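Local atomic coordinates of arylmalonate decarboxylase (Bordetella bronchiseptica, PDB entry 3IXL), a protein that decarboxylates 2-aryl-2-methylmalonates to 2-arylpropionates, releasing carbon dioxide, and is held here with 2-phenylacetic acid in its pocket. Residues 77-82 / 124-129; 38-41 / 47-50; 215-220 / 235-240. The protein carries 2 engineered substitutions. One frame throughout, in Å; residues are numbered along the deposited sequence.

Contact 1: residues 77-82 / 124-129; sequences LSFYRG and TAYIDD. With PAC (2-phenylacetic acid), chain C.
Phe79 and Tyr126 meet most closely at Phe79 CZ and Tyr126 CE1, 3.8 Å apart. Tyr126 CE1 lies at the edge of the phenylalanine ring, in its plane, while Phe79 CZ reaches the tyrosine ring obliquely; the rings make an oblique apolar contact, centroids 5.9 Å apart and planes at 73°. Phe79 CE2 also comes to 3.9 Å from Tyr126 OH. Tyr126 OH donates to carboxylate O2 of 2-phenylacetic acid at 2.7 Å, and O2 lies at the edge of the tyrosine ring, near its plane. Ser187 OG is a second partner of the phenol, and Ser76, Thr75 and Gly189 also bind the ligand. Behind the tyrosine, an ST turn shapes the chain: Tyr126 N donates to Thr124 OG1 at 3.1 Å. The Phe79 ring also packs on Val130, Leu134 and Phe137 of helix 128-140. Helix 75-79 is thus joined to the second lobe beside the ligand pocket. An apolar ring covers one flank of the phenol while its hydroxyl grips the carboxylate, an arrangement consistent with Tyr126 also receiving a carboxylate of the malonate substrate.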
# COMPACT_ATOMS: atom_id res chain seq x y z
N LEU A 77 8.51 1.03 3.45
CA LEU A 77 9.11 0.44 4.64
C LEU A 77 9.22 -1.07 4.48
O LEU A 77 10.14 -1.70 5.02
CB LEU A 77 8.26 0.77 5.87
CG LEU A 77 8.72 0.71 7.30
CD1 LEU A 77 10.11 1.29 7.49
CD2 LEU A 77 7.73 1.56 8.05
N SER A 78 8.29 -1.66 3.73
CA SER A 78 8.28 -3.10 3.51
C SER A 78 9.01 -3.60 2.25
O SER A 78 9.39 -4.77 2.20
CB SER A 78 6.86 -3.68 3.61
OG SER A 78 5.93 -3.05 2.74
N PHE A 79 9.26 -2.72 1.27
CA PHE A 79 10.01 -3.14 0.06
C PHE A 79 11.46 -2.66 -0.03
O PHE A 79 12.20 -3.15 -0.90
CB PHE A 79 9.24 -2.88 -1.26
CG PHE A 79 9.13 -1.42 -1.69
CD1 PHE A 79 10.28 -0.66 -1.99
CD2 PHE A 79 7.88 -0.83 -1.84
CE1 PHE A 79 10.17 0.68 -2.38
CE2 PHE A 79 7.75 0.50 -2.25
CZ PHE A 79 8.89 1.26 -2.52
N TYR A 80 11.88 -1.72 0.82
CA TYR A 80 13.16 -1.05 0.57
C TYR A 80 14.40 -1.93 0.66
O TYR A 80 15.46 -1.55 0.18
CB TYR A 80 13.35 0.21 1.41
CG TYR A 80 13.80 0.05 2.86
CD1 TYR A 80 12.95 -0.48 3.84
CD2 TYR A 80 15.06 0.52 3.27
CE1 TYR A 80 13.36 -0.58 5.16
CE2 TYR A 80 15.46 0.44 4.60
CZ TYR A 80 14.61 -0.12 5.54
OH TYR A 80 15.00 -0.19 6.87
N ARG A 81 14.25 -3.09 1.31
CA ARG A 81 15.36 -4.02 1.48
C ARG A 81 15.22 -5.24 0.58
O ARG A 81 16.04 -6.15 0.65
CB ARG A 81 15.45 -4.44 2.94
CG ARG A 81 16.03 -3.35 3.83
CD ARG A 81 16.00 -3.76 5.29
NE ARG A 81 16.78 -2.85 6.13
CZ ARG A 81 16.73 -2.82 7.46
NH1 ARG A 81 15.91 -3.64 8.12
NH2 ARG A 81 17.48 -1.96 8.12
N GLY A 82 14.19 -5.25 -0.26
CA GLY A 82 13.98 -6.37 -1.18
C GLY A 82 12.90 -7.33 -0.72
O GLY A 82 12.35 -7.18 0.39
N THR A 124 4.47 7.07 -8.78
CA THR A 124 4.80 7.05 -7.35
C THR A 124 4.99 8.43 -6.76
O THR A 124 5.15 9.42 -7.50
CB THR A 124 6.09 6.27 -7.04
OG1 THR A 124 7.21 7.16 -7.18
CG2 THR A 124 6.25 5.04 -7.94
N ALA A 125 4.99 8.49 -5.43
CA ALA A 125 5.20 9.73 -4.71
C ALA A 125 6.69 9.98 -4.46
O ALA A 125 7.04 11.06 -3.99
CB ALA A 125 4.46 9.70 -3.38
N TYR A 126 7.54 9.00 -4.77
CA TYR A 126 8.88 8.92 -4.17
C TYR A 126 10.02 9.59 -4.92
O TYR A 126 9.90 9.92 -6.10
CB TYR A 126 9.30 7.46 -3.99
CG TYR A 126 8.29 6.51 -3.43
CD1 TYR A 126 7.94 5.35 -4.13
CD2 TYR A 126 7.73 6.71 -2.17
CE1 TYR A 126 7.04 4.44 -3.61
CE2 TYR A 126 6.81 5.80 -1.63
CZ TYR A 126 6.49 4.66 -2.37
OH TYR A 126 5.59 3.74 -1.86
N ILE A 127 11.14 9.73 -4.20
CA ILE A 127 12.44 10.04 -4.83
C ILE A 127 13.04 8.76 -5.43
O ILE A 127 12.63 7.64 -5.10
CB ILE A 127 13.44 10.73 -3.86
CG1 ILE A 127 13.76 9.85 -2.64
CG2 ILE A 127 12.88 12.10 -3.43
CD1 ILE A 127 14.92 10.39 -1.77
N ASP A 128 14.02 8.92 -6.31
CA ASP A 128 14.45 7.82 -7.16
C ASP A 128 15.16 6.64 -6.50
O ASP A 128 15.06 5.53 -7.01
CB ASP A 128 15.25 8.34 -8.37
CG ASP A 128 14.35 8.90 -9.45
OD1 ASP A 128 13.12 8.64 -9.44
OD2 ASP A 128 14.88 9.61 -10.34
N ASP A 129 15.83 6.86 -5.38
CA ASP A 129 16.41 5.71 -4.67
C ASP A 129 15.28 4.76 -4.28
O ASP A 129 15.42 3.54 -4.42
CB ASP A 129 17.21 6.13 -3.43
CG ASP A 129 17.88 4.95 -2.72
OD1 ASP A 129 18.20 3.94 -3.37
OD2 ASP A 129 18.11 5.07 -1.50
C1 PAC C . 4.70 4.27 1.46
C2 PAC C . 4.93 5.47 2.36
C1' PAC C . 3.83 6.00 3.25
C2' PAC C . 3.89 7.36 3.56
C3' PAC C . 2.94 7.96 4.37
C4' PAC C . 1.90 7.18 4.90
C5' PAC C . 1.83 5.82 4.60
C6' PAC C . 2.79 5.22 3.78
O1 PAC C . 3.58 3.69 1.36
O2 PAC C . 5.71 3.89 0.80

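Contact 2: residues 38-41 / 47-50; sequences LGLG and GYDA
The loop 38-41, with Gly39 at positive phi (79°), turns back beside helix 45-51, which holds 47-50, and one water joins the two backbones. Gly41 N donates to this water at 2.9 Å, and the water donates to Gly47 O at 2.8 Å. Gly47 O also accepts from Ala50 N at 3.1 Å, so it is held by both the helix and the bridge. Leu40 supplies the apolar part. Its CG stands anti to the backbone N (chi1 179°), which carries Leu40 CD1 over to the helix backbone, 3.4 Å from Gly47 O. The methyl lies directly against the peptide of Gly47. Strand 33-37, this loop and helix 45-51 follow one another at the edge of a four-stranded parallel sheet, in one of the two alpha/beta lobes that enclose the active site of this Asp/Glu racemase-like fold. Tyr48 starts away from the loop, yet its ring swings back far enough for Tyr48 CD1 to touch Leu40 CD1 at 3.9 Å, an oblique approach to the ring. Its hydroxyl is hydrogen-bonded to Ser76 OG, which itself binds 2-phenylacetic acid, making Tyr48 a second-shell residue of the pocket. Leu40 also packs on Pro14, another pocket residue, from the loop after strand 8-13.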
# COMPACT_ATOMS: atom_id res chain seq x y z
N LEU A 38 4.30 4.68 13.95
CA LEU A 38 5.75 4.49 14.03
C LEU A 38 6.53 5.76 14.34
O LEU A 38 7.58 5.69 14.96
CB LEU A 38 6.29 3.92 12.72
CG LEU A 38 5.81 2.51 12.39
CD1 LEU A 38 6.08 2.18 10.95
CD2 LEU A 38 6.54 1.52 13.28
N GLY A 39 6.03 6.90 13.86
CA GLY A 39 6.79 8.15 13.93
C GLY A 39 7.86 8.28 12.87
O GLY A 39 8.93 8.83 13.13
N LEU A 40 7.59 7.78 11.66
CA LEU A 40 8.53 7.90 10.55
C LEU A 40 8.83 9.37 10.25
O LEU A 40 7.91 10.19 10.17
CB LEU A 40 7.95 7.23 9.29
CG LEU A 40 8.78 7.27 8.00
CD1 LEU A 40 10.06 6.45 8.16
CD2 LEU A 40 7.96 6.75 6.83
N GLY A 41 10.12 9.69 10.08
CA GLY A 41 10.55 11.07 9.88
C GLY A 41 10.60 11.56 8.44
O GLY A 41 10.42 12.75 8.18
N GLY A 47 15.17 7.33 6.87
CA GLY A 47 13.98 7.39 7.71
C GLY A 47 13.50 6.00 8.12
O GLY A 47 13.19 5.76 9.29
N TYR A 48 13.46 5.08 7.16
CA TYR A 48 13.01 3.72 7.46
C TYR A 48 13.89 3.07 8.52
O TYR A 48 13.38 2.43 9.44
CB TYR A 48 12.99 2.82 6.22
CG TYR A 48 12.31 3.42 5.00
CD1 TYR A 48 11.15 4.19 5.12
CD2 TYR A 48 12.85 3.21 3.73
CE1 TYR A 48 10.55 4.75 3.99
CE2 TYR A 48 12.27 3.76 2.61
CZ TYR A 48 11.12 4.54 2.74
OH TYR A 48 10.56 5.08 1.61
N ASP A 49 15.20 3.25 8.40
CA ASP A 49 16.13 2.61 9.32
C ASP A 49 15.86 3.02 10.77
O ASP A 49 16.09 2.24 11.70
CB ASP A 49 17.57 2.95 8.94
CG ASP A 49 18.08 2.14 7.75
OD1 ASP A 49 17.39 1.21 7.27
OD2 ASP A 49 19.19 2.47 7.29
N ALA A 50 15.34 4.24 10.96
CA ALA A 50 15.10 4.76 12.31
C ALA A 50 13.85 4.20 13.01
O ALA A 50 13.71 4.33 14.22
CB ALA A 50 15.05 6.28 12.31
O HOH W 1 12.33 8.01 10.77

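Contact 3: residues 215-220 / 235-240; sequences GFWDAV and RLFDES
Helix 211-222 and the short C-terminal helix 235-238 pack through Trp217, whose indole reaches across to Leu236 and Phe237. Leu236 CD1 sits over one face of the indole, 3.7 Å from the centroid of the six-membered ring and 13° off its normal, a CH-pi contact. Leu236 CD2, the other methyl, lies nearer the five-membered ring, 3.8 Å from Trp217 CG, so the branched end of the leucine spans the bicycle. Trp217 CG is anti to the backbone N (chi1 172°), which extends the indole from its helix toward the C-terminal one. Phe237 contributes a different surface: the edge of the indole faces its ring in an offset edge-to-face pair, planes at 89°, and Phe237 CE2 touches Trp217 CB at 3.6 Å. Helix 211-222 follows strand 208-210, an outer strand of one parallel sheet, and packs on strand 8-13 of the other and on helix 104-114; residues 235-240 close onto its Trp217 side, where Phe237 also packs on Leu27 and Tyr28. At the indole edge, in its plane, one water accepts from Trp217 NE1 at 3.1 Å. It donates to Leu236 O at 2.9 Å and to Phe237 O at 3.2 Å, tying the indole N-H to the helix end. Across one helical turn, Arg235 NE forms a salt bridge with Glu239 OE2 at 2.8 Å, met from above the carboxylate plane.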
# COMPACT_ATOMS: atom_id res chain seq x y z
N GLY A 215 -3.83 -1.89 0.56
CA GLY A 215 -3.54 -2.30 1.94
C GLY A 215 -4.82 -2.68 2.68
O GLY A 215 -4.86 -3.69 3.38
N PHE A 216 -5.86 -1.87 2.52
CA PHE A 216 -7.15 -2.19 3.12
C PHE A 216 -7.75 -3.47 2.56
O PHE A 216 -8.19 -4.33 3.30
CB PHE A 216 -8.14 -1.03 2.97
CG PHE A 216 -7.91 0.06 3.97
CD1 PHE A 216 -7.09 1.14 3.68
CD2 PHE A 216 -8.50 -0.02 5.24
CE1 PHE A 216 -6.85 2.13 4.63
CE2 PHE A 216 -8.27 0.97 6.19
CZ PHE A 216 -7.45 2.04 5.90
N TRP A 217 -7.75 -3.57 1.24
CA TRP A 217 -8.31 -4.74 0.56
C TRP A 217 -7.62 -6.01 1.06
O TRP A 217 -8.27 -7.02 1.35
CB TRP A 217 -8.09 -4.56 -0.95
CG TRP A 217 -8.43 -5.77 -1.77
CD1 TRP A 217 -9.66 -6.13 -2.23
CD2 TRP A 217 -7.50 -6.74 -2.27
NE1 TRP A 217 -9.56 -7.30 -2.96
CE2 TRP A 217 -8.25 -7.69 -2.99
CE3 TRP A 217 -6.12 -6.92 -2.15
CZ2 TRP A 217 -7.65 -8.80 -3.60
CZ3 TRP A 217 -5.53 -8.02 -2.75
CH2 TRP A 217 -6.29 -8.94 -3.47
N ASP A 218 -6.30 -5.95 1.17
CA ASP A 218 -5.49 -7.09 1.54
C ASP A 218 -5.66 -7.47 3.01
O ASP A 218 -5.69 -8.65 3.35
CB ASP A 218 -4.03 -6.76 1.23
CG ASP A 218 -3.07 -7.82 1.68
OD1 ASP A 218 -2.29 -7.55 2.63
OD2 ASP A 218 -3.05 -8.90 1.05
N ALA A 219 -5.78 -6.46 3.88
CA ALA A 219 -6.03 -6.71 5.30
C ALA A 219 -7.40 -7.35 5.51
O ALA A 219 -7.56 -8.29 6.30
CB ALA A 219 -5.93 -5.42 6.09
N VAL A 220 -8.40 -6.86 4.77
CA VAL A 220 -9.75 -7.41 4.85
C VAL A 220 -9.77 -8.84 4.30
O VAL A 220 -10.45 -9.72 4.84
CB VAL A 220 -10.77 -6.49 4.14
CG1 VAL A 220 -12.13 -7.15 4.04
CG2 VAL A 220 -10.88 -5.18 4.89
N ARG A 235 -11.39 -1.53 -9.99
CA ARG A 235 -11.56 -2.95 -10.30
C ARG A 235 -11.07 -3.89 -9.20
O ARG A 235 -11.62 -4.98 -9.03
CB ARG A 235 -10.88 -3.26 -11.63
CG ARG A 235 -11.68 -2.70 -12.81
CD ARG A 235 -10.93 -2.75 -14.12
NE ARG A 235 -10.46 -4.09 -14.45
CZ ARG A 235 -9.70 -4.35 -15.50
NH1 ARG A 235 -9.34 -3.38 -16.33
NH2 ARG A 235 -9.30 -5.59 -15.74
N LEU A 236 -10.04 -3.49 -8.45
CA LEU A 236 -9.55 -4.35 -7.37
C LEU A 236 -10.71 -4.74 -6.45
O LEU A 236 -10.87 -5.91 -6.07
CB LEU A 236 -8.45 -3.65 -6.57
CG LEU A 236 -7.87 -4.51 -5.45
CD1 LEU A 236 -7.19 -5.77 -5.96
CD2 LEU A 236 -6.89 -3.70 -4.59
N PHE A 237 -11.52 -3.74 -6.10
CA PHE A 237 -12.63 -3.95 -5.19
C PHE A 237 -13.85 -4.50 -5.88
O PHE A 237 -14.50 -5.42 -5.36
CB PHE A 237 -12.99 -2.64 -4.50
CG PHE A 237 -11.88 -2.10 -3.66
CD1 PHE A 237 -11.02 -1.13 -4.16
CD2 PHE A 237 -11.66 -2.60 -2.39
CE1 PHE A 237 -9.97 -0.64 -3.38
CE2 PHE A 237 -10.61 -2.12 -1.60
CZ PHE A 237 -9.76 -1.15 -2.10
N ASP A 238 -14.17 -3.94 -7.04
CA ASP A 238 -15.46 -4.23 -7.65
C ASP A 238 -15.51 -5.58 -8.37
O ASP A 238 -16.59 -6.10 -8.63
CB ASP A 238 -15.93 -3.07 -8.51
CG ASP A 238 -16.29 -1.84 -7.68
OD1 ASP A 238 -16.32 -1.94 -6.42
OD2 ASP A 238 -16.53 -0.77 -8.28
N GLU A 239 -14.34 -6.15 -8.64
CA GLU A 239 -14.31 -7.46 -9.31
C GLU A 239 -14.39 -8.64 -8.34
O GLU A 239 -13.59 -9.58 -8.38
CB GLU A 239 -13.13 -7.54 -10.28
CG GLU A 239 -13.33 -6.61 -11.46
CD GLU A 239 -12.25 -6.72 -12.52
OE1 GLU A 239 -11.30 -7.51 -12.37
OE2 GLU A 239 -12.36 -5.99 -13.53
N SER A 240 -15.41 -8.57 -7.48
CA SER A 240 -15.78 -9.64 -6.57
C SER A 240 -17.28 -9.55 -6.25
O SER A 240 -17.90 -8.49 -6.51
CB SER A 240 -14.94 -9.58 -5.29
OG SER A 240 -14.73 -10.88 -4.76
OXT SER A 240 -17.88 -10.52 -5.74
O HOH W 2 -12.35 -7.58 -4.27

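In the fold
From the N terminus, contact 2 comes first: it closes the short loop between strand 33-37 and helix 45-51. Contact 1 then spans 41 intervening residues and joins helix 75-79, on the first sheet's side, to the loop between strand 119-124 of the second sheet and helix 128-140. Contact 3 closes last, bringing the C-terminal helix back onto helix 211-222. The three follow in series, none enclosing or crossing another. Contacts 1 and 2 touch directly: Tyr80 OH lies 2.8 Å from Asp49 OD1, and Leu77 packs on Leu38. Contact 3 lies across the chain's centre from both, its own centre about 22 Å from that of contact 1.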